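Local coordinates for LPXTG family cell surface protein Fms2 (Enterococcus faecium DO, PDB 5FCE) that probably mediates adhesion of the bacterium to host ligands through its ligand-binding region, the part present here, as a cell-wall-anchored surface protein, at residues F6-T10 with D11-Y15; L79-D82 with E83-S86. All coordinates share one frame; numbering follows the deposited sequence.

Contact 1: residues F6-T10 with D11-Y15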
ATOM      1  N   PHE A   6       5.723   4.143   7.419  1.00 17.63           N
ATOM      2  CA  PHE A   6       4.767   4.989   6.705  1.00 18.40           C
ATOM      3  C   PHE A   6       3.456   5.088   7.468  1.00 18.18           C
ATOM      4  O   PHE A   6       2.984   4.102   8.041  1.00 18.65           O
ATOM      5  CB  PHE A   6       4.472   4.418   5.305  1.00 15.96           C
ATOM      6  CG  PHE A   6       5.672   4.349   4.403  1.00 17.21           C
ATOM      7  CD1 PHE A   6       6.065   5.456   3.642  1.00 16.37           C
ATOM      8  CD2 PHE A   6       6.409   3.173   4.302  1.00 16.17           C
ATOM      9  CE1 PHE A   6       7.186   5.380   2.795  1.00 17.54           C
ATOM     10  CE2 PHE A   6       7.527   3.098   3.480  1.00 17.50           C
ATOM     11  CZ  PHE A   6       7.922   4.211   2.727  1.00 16.85           C
ATOM     12  N   THR A   7       2.861   6.275   7.470  1.00 17.81           N
ATOM     13  CA  THR A   7       1.501   6.427   7.972  1.00 18.51           C
ATOM     14  C   THR A   7       0.615   6.693   6.763  1.00 19.86           C
ATOM     15  O   THR A   7       1.106   7.129   5.721  1.00 18.77           O
ATOM     16  CB  THR A   7       1.412   7.583   8.989  1.00 20.77           C
ATOM     17  OG1 THR A   7       0.075   7.706   9.495  1.00 25.93           O
ATOM     18  CG2 THR A   7       1.780   8.857   8.326  1.00 19.27           C
ATOM     19  N   VAL A   8      -0.680   6.417   6.888  1.00 19.55           N
ATOM     20  CA  VAL A   8      -1.613   6.638   5.791  1.00 19.88           C
ATOM     21  C   VAL A   8      -2.884   7.234   6.342  1.00 20.47           C
ATOM     22  O   VAL A   8      -3.419   6.725   7.329  1.00 18.79           O
ATOM     23  CB  VAL A   8      -1.979   5.315   5.073  1.00 18.40           C
ATOM     24  CG1 VAL A   8      -3.029   5.554   3.977  1.00 19.20           C
ATOM     25  CG2 VAL A   8      -0.757   4.686   4.479  1.00 19.52           C
ATOM     26  N   LYS A   9      -3.361   8.310   5.719  1.00 20.37           N
ATOM     27  CA  LYS A   9      -4.709   8.792   5.993  1.00 21.17           C
ATOM     28  C   LYS A   9      -5.668   7.962   5.150  1.00 20.59           C
ATOM     29  O   LYS A   9      -5.807   8.185   3.948  1.00 19.61           O
ATOM     30  CB  LYS A   9      -4.851  10.270   5.634  1.00 25.87           C
ATOM     31  CG  LYS A   9      -4.217  11.225   6.634  1.00 29.70           C
ATOM     32  CD  LYS A   9      -4.521  12.671   6.244  1.00 32.99           C
ATOM     33  CE  LYS A   9      -3.750  13.660   7.107  1.00 32.08           C
ATOM     34  NZ  LYS A   9      -3.627  14.996   6.446  1.00 33.54           N
ATOM     35  N   THR A  10      -6.320   6.993   5.780  1.00 19.85           N
ATOM     36  CA  THR A  10      -7.048   5.961   5.038  1.00 18.61           C
ATOM     37  C   THR A  10      -8.181   6.489   4.153  1.00 18.96           C
ATOM     38  O   THR A  10      -8.474   5.888   3.113  1.00 18.39           O
ATOM     39  CB  THR A  10      -7.567   4.844   5.968  1.00 18.75           C
ATOM     40  OG1 THR A  10      -8.529   5.378   6.888  1.00 19.92           O
ATOM     41  CG2 THR A  10      -6.418   4.224   6.756  1.00 20.30           C
ATOM     42  N   ASP A  11      -8.823   7.595   4.541  1.00 21.42           N
ATOM     43  CA  ASP A  11      -9.924   8.109   3.705  1.00 20.91           C
ATOM     44  C   ASP A  11      -9.459   8.770   2.404  1.00 22.11           C
ATOM     45  O   ASP A  11     -10.273   9.043   1.506  1.00 22.93           O
ATOM     46  CB  ASP A  11     -10.935   9.002   4.468  1.00 24.14           C
ATOM     47  CG  ASP A  11     -10.281  10.048   5.359  1.00 26.94           C
ATOM     48  OD1 ASP A  11      -9.049  10.242   5.316  1.00 26.17           O
ATOM     49  OD2 ASP A  11     -11.039  10.696   6.118  1.00 32.96           O
ATOM     50  N   ARG A  12      -8.152   9.007   2.307  1.00 20.74           N
ATOM     51  CA  ARG A  12      -7.545   9.510   1.081  1.00 20.91           C
ATOM     52  C   ARG A  12      -7.110   8.404   0.126  1.00 18.27           C
ATOM     53  O   ARG A  12      -6.710   8.689  -0.994  1.00 20.35           O
ATOM     54  CB  ARG A  12      -6.369  10.426   1.401  1.00 22.93           C
ATOM     55  CG  ARG A  12      -6.800  11.775   1.975  1.00 26.98           C
ATOM     56  CD  ARG A  12      -5.621  12.459   2.639  1.00 30.48           C
ATOM     57  NE  ARG A  12      -5.639  13.907   2.447  1.00 34.53           N
ATOM     58  CZ  ARG A  12      -4.669  14.726   2.849  1.00 34.75           C
ATOM     59  NH1 ARG A  12      -3.600  14.234   3.461  1.00 36.05           N
ATOM     60  NH2 ARG A  12      -4.758  16.034   2.636  1.00 35.79           N
ATOM     61  N   ILE A  13      -7.205   7.151   0.559  1.00 17.43           N
ATOM     62  CA  ILE A  13      -6.986   6.020  -0.356  1.00 17.10           C
ATOM     63  C   ILE A  13      -8.148   5.994  -1.346  1.00 18.03           C
ATOM     64  O   ILE A  13      -9.309   6.137  -0.943  1.00 17.30           O
ATOM     65  CB  ILE A  13      -6.899   4.679   0.402  1.00 15.35           C
ATOM     66  CG1 ILE A  13      -5.607   4.631   1.241  1.00 15.83           C
ATOM     67  CG2 ILE A  13      -6.969   3.480  -0.572  1.00 16.23           C
ATOM     68  CD1 ILE A  13      -5.522   3.448   2.206  1.00 15.65           C
ATOM     69  N   VAL A  14      -7.842   5.820  -2.634  1.00 16.78           N
ATOM     70  CA  VAL A  14      -8.887   5.759  -3.654  1.00 16.59           C
ATOM     71  C   VAL A  14      -8.935   4.397  -4.342  1.00 17.53           C
ATOM     72  O   VAL A  14      -7.908   3.893  -4.784  1.00 17.86           O
ATOM     73  CB  VAL A  14      -8.708   6.862  -4.719  1.00 18.54           C
ATOM     74  CG1 VAL A  14      -9.789   6.740  -5.812  1.00 17.16           C
ATOM     75  CG2 VAL A  14      -8.756   8.246  -4.075  1.00 20.39           C
ATOM     76  N   TYR A  15     -10.117   3.784  -4.400  1.00 17.86           N
ATOM     77  CA  TYR A  15     -10.310   2.615  -5.258  1.00 18.03           C
ATOM     78  C   TYR A  15     -11.033   3.111  -6.504  1.00 19.21           C
ATOM     79  O   TYR A  15     -12.170   3.564  -6.413  1.00 19.05           O
ATOM     80  CB  TYR A  15     -11.166   1.546  -4.565  1.00 16.88           C
ATOM     81  CG  TYR A  15     -11.330   0.262  -5.363  1.00 17.15           C
ATOM     82  CD1 TYR A  15     -12.290   0.152  -6.373  1.00 18.95           C
ATOM     83  CD2 TYR A  15     -10.530  -0.848  -5.096  1.00 18.70           C
ATOM     84  CE1 TYR A  15     -12.427  -1.026  -7.104  1.00 19.78           C
ATOM     85  CE2 TYR A  15     -10.667  -2.029  -5.818  1.00 18.04           C
ATOM     86  CZ  TYR A  15     -11.622  -2.112  -6.812  1.00 19.55           C
ATOM     87  OH  TYR A  15     -11.761  -3.280  -7.535  1.00 21.94           O
TER

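Contact 2: residues L79-D82 with E83-S86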
ATOM      1  N   LEU A  79      -8.676  -7.867  -6.347  1.00 17.62           N
ATOM      2  CA  LEU A  79      -9.932  -8.194  -5.666  1.00 18.75           C
ATOM      3  C   LEU A  79     -10.841  -6.980  -5.789  1.00 17.61           C
ATOM      4  O   LEU A  79     -10.373  -5.832  -5.757  1.00 16.68           O
ATOM      5  CB  LEU A  79      -9.722  -8.493  -4.172  1.00 19.00           C
ATOM      6  CG  LEU A  79      -9.199  -9.851  -3.704  1.00 22.13           C
ATOM      7  CD1 LEU A  79      -9.145  -9.906  -2.168  1.00 23.65           C
ATOM      8  CD2 LEU A  79     -10.079 -10.966  -4.225  1.00 21.21           C
ATOM      9  N   SER A  80     -12.139  -7.232  -5.930  1.00 17.38           N
ATOM     10  CA  SER A  80     -13.116  -6.155  -6.080  1.00 17.59           C
ATOM     11  C   SER A  80     -13.211  -5.385  -4.779  1.00 18.12           C
ATOM     12  O   SER A  80     -12.815  -5.890  -3.734  1.00 17.63           O
ATOM     13  CB  SER A  80     -14.487  -6.727  -6.387  1.00 18.16           C
ATOM     14  OG  SER A  80     -14.991  -7.394  -5.244  1.00 18.10           O
ATOM     15  N   ILE A  81     -13.759  -4.175  -4.822  1.00 17.08           N
ATOM     16  CA  ILE A  81     -13.832  -3.382  -3.598  1.00 18.39           C
ATOM     17  C   ILE A  81     -14.787  -4.028  -2.585  1.00 17.71           C
ATOM     18  O   ILE A  81     -14.520  -4.005  -1.386  1.00 16.61           O
ATOM     19  CB  ILE A  81     -14.155  -1.899  -3.877  1.00 18.58           C
ATOM     20  CG1 ILE A  81     -14.121  -1.077  -2.574  1.00 18.27           C
ATOM     21  CG2 ILE A  81     -15.510  -1.761  -4.583  1.00 18.75           C
ATOM     22  CD1 ILE A  81     -12.725  -1.017  -1.920  1.00 16.69           C
ATOM     23  N   ASP A  82     -15.874  -4.642  -3.061  1.00 18.98           N
ATOM     24  CA  ASP A  82     -16.775  -5.350  -2.143  1.00 21.37           C
ATOM     25  C   ASP A  82     -16.040  -6.443  -1.365  1.00 19.73           C
ATOM     26  O   ASP A  82     -16.187  -6.567  -0.145  1.00 20.64           O
ATOM     27  CB  ASP A  82     -17.980  -5.951  -2.880  1.00 24.09           C
ATOM     28  CG  ASP A  82     -18.999  -4.909  -3.278  1.00 27.38           C
ATOM     29  OD1 ASP A  82     -18.872  -3.750  -2.822  1.00 28.47           O
ATOM     30  OD2 ASP A  82     -19.940  -5.255  -4.037  1.00 28.21           O
ATOM     31  N   GLU A  83     -15.225  -7.221  -2.071  1.00 19.87           N
ATOM     32  CA  GLU A  83     -14.468  -8.291  -1.439  1.00 19.12           C
ATOM     33  C   GLU A  83     -13.408  -7.752  -0.484  1.00 18.31           C
ATOM     34  O   GLU A  83     -13.155  -8.339   0.569  1.00 18.31           O
ATOM     35  CB  GLU A  83     -13.836  -9.193  -2.501  1.00 20.03           C
ATOM     36  CG  GLU A  83     -14.865 -10.018  -3.258  1.00 20.08           C
ATOM     37  CD  GLU A  83     -15.410 -11.161  -2.422  1.00 23.35           C
ATOM     38  OE1 GLU A  83     -14.696 -11.607  -1.501  1.00 27.06           O
ATOM     39  OE2 GLU A  83     -16.536 -11.630  -2.702  1.00 26.65           O
ATOM     40  N   ILE A  84     -12.797  -6.631  -0.852  1.00 16.24           N
ATOM     41  CA  ILE A  84     -11.769  -6.029   0.003  1.00 16.80           C
ATOM     42  C   ILE A  84     -12.413  -5.558   1.307  1.00 17.91           C
ATOM     43  O   ILE A  84     -11.850  -5.725   2.384  1.00 17.59           O
ATOM     44  CB  ILE A  84     -11.069  -4.834  -0.679  1.00 16.63           C
ATOM     45  CG1 ILE A  84     -10.246  -5.287  -1.887  1.00 15.47           C
ATOM     46  CG2 ILE A  84     -10.119  -4.110   0.310  1.00 16.83           C
ATOM     47  CD1 ILE A  84      -9.752  -4.126  -2.726  1.00 15.08           C
ATOM     48  N   LYS A  85     -13.607  -4.985   1.215  1.00 17.76           N
ATOM     49  CA  LYS A  85     -14.267  -4.453   2.407  1.00 18.72           C
ATOM     50  C   LYS A  85     -14.766  -5.564   3.337  1.00 19.80           C
ATOM     51  O   LYS A  85     -15.108  -5.311   4.496  1.00 22.25           O
ATOM     52  CB  LYS A  85     -15.425  -3.536   2.004  1.00 20.06           C
ATOM     53  CG  LYS A  85     -14.972  -2.176   1.464  1.00 19.85           C
ATOM     54  CD  LYS A  85     -16.113  -1.446   0.770  1.00 21.13           C
ATOM     55  CE  LYS A  85     -17.267  -1.173   1.712  1.00 25.22           C
ATOM     56  NZ  LYS A  85     -18.433  -0.656   0.943  1.00 24.99           N
ATOM     57  N   SER A  86     -14.795  -6.791   2.825  1.00 19.17           N
ATOM     58  CA  SER A  86     -15.259  -7.955   3.584  1.00 19.59           C
ATOM     59  C   SER A  86     -14.160  -8.471   4.506  1.00 20.80           C
ATOM     60  O   SER A  86     -14.422  -9.240   5.441  1.00 20.98           O
ATOM     61  CB  SER A  86     -15.693  -9.074   2.625  1.00 19.60           C
ATOM     62  OG  SER A  86     -14.582  -9.897   2.273  1.00 21.06           O
TER
HETATM   63  O   HOH W   1     -19.193  -3.309   0.069  1.00 29.52           O

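Contact 1: residues F6-T10 with D11-Y15
Lys9 O accepts from Arg12 N at 3.0 Å, and Thr10 O accepts from Ile13 N at 3.1 Å, so two successive i to i+3 bonds wind the chain into a short 3-10 turn. Across the turn the side chains of Lys9 and Arg12 lie side by side and point the same way. The Lys9 chain is extended beyond CG. Its CD lies 3.3 Å from Arg12 NH1, and its NZ comes within 3.1 Å of the same NH1, obliquely to the guanidinium. These two like charges are close, but Arg12 NH1 also makes a salt bridge to Glu70, which probably eases the repulsion. On the inner side, Val8 CG1 meets Ile13 CD1 at 3.7 Å, and the two side chains cross at about a right angle. Buried Ile13 also packs on Leu106 and Trp111. Thr10 OG1 is hydrogen-bonded to Ser110 OG, which ties the turn to the chain before strand 112-114. This is a 3-10 connection between strands 6-7 and 14-16, both antiparallel to strand 21-28, with 14-16 also parallel to 112-114, in the flattened-barrel ligand-binding domain of SgrA.

Contact 2: residues L79-D82 with E83-S86
The hydroxyl of Ser80 caps the helix start: its OG receives Glu83 N at 3.2 Å, with an N-H...O angle of 163°. A chi1 of 70° sets OG between the backbone N and the carbonyl carbon of Ser80, where it can meet this amide. Glu83 CG lies 3.3 Å from the same OG, so the start of the glutamate chain packs against the serine. On the tight side the Ile84 side chain lies close against backbone carbonyls: CG1 rests 3.2 Å from Ser80 O, and CD1 lies near Leu79 O. Leu79 CB touches Ile84 CG1 at 4.0 Å. Ile81 and Ile84 are both buried and pack on Tyr15 and Trp111. Ser80 is thus the N-cap of helix 81-85, a single short helix in a mostly beta domain. Its single turn or so is held by Ile84 N to Ser80 O and Lys85 N to Ile81 O. The other side is looser and exposed. Asp82 and Lys85 do not touch by their charged ends; a water bridges them, donating to Asp82 OD1 and accepting from Lys85 NZ, each at 2.9 Å. Lys85 CD passes 3.9 Å from Ile81 CG1; beyond it the bend at chi3 (61°) turns the chain toward the water. Further along, Glu83 O takes both Ser86 N and Ser86 OG, the hydroxyl at 2.7 Å.

In the fold
Contact 1 comes first along the chain and contact 2 follows much later. Their centres are about 16 Å apart. Both belong to the flattened-barrel ligand-binding domain of SgrA, assigned to an immunoglobulin-like sequence family. Contact 1 lies between strands 6-7 and 14-16 of the mixed sheet. Contact 2 spans helix 81-85, which in sequence follows strand 71-76 of that sheet and precedes strand 91-96 of the four-stranded sheet. Tyr15, at the end of contact 1, joins them. Its CE2 packs on Ile84 CD1 at 3.8 Å, and its OH makes a weak hydrogen bond to Leu79 O. Trp111 touches Ile13 and both helix isoleucines. The helix therefore packs against strand 14-16 and the loop before strand 112-114.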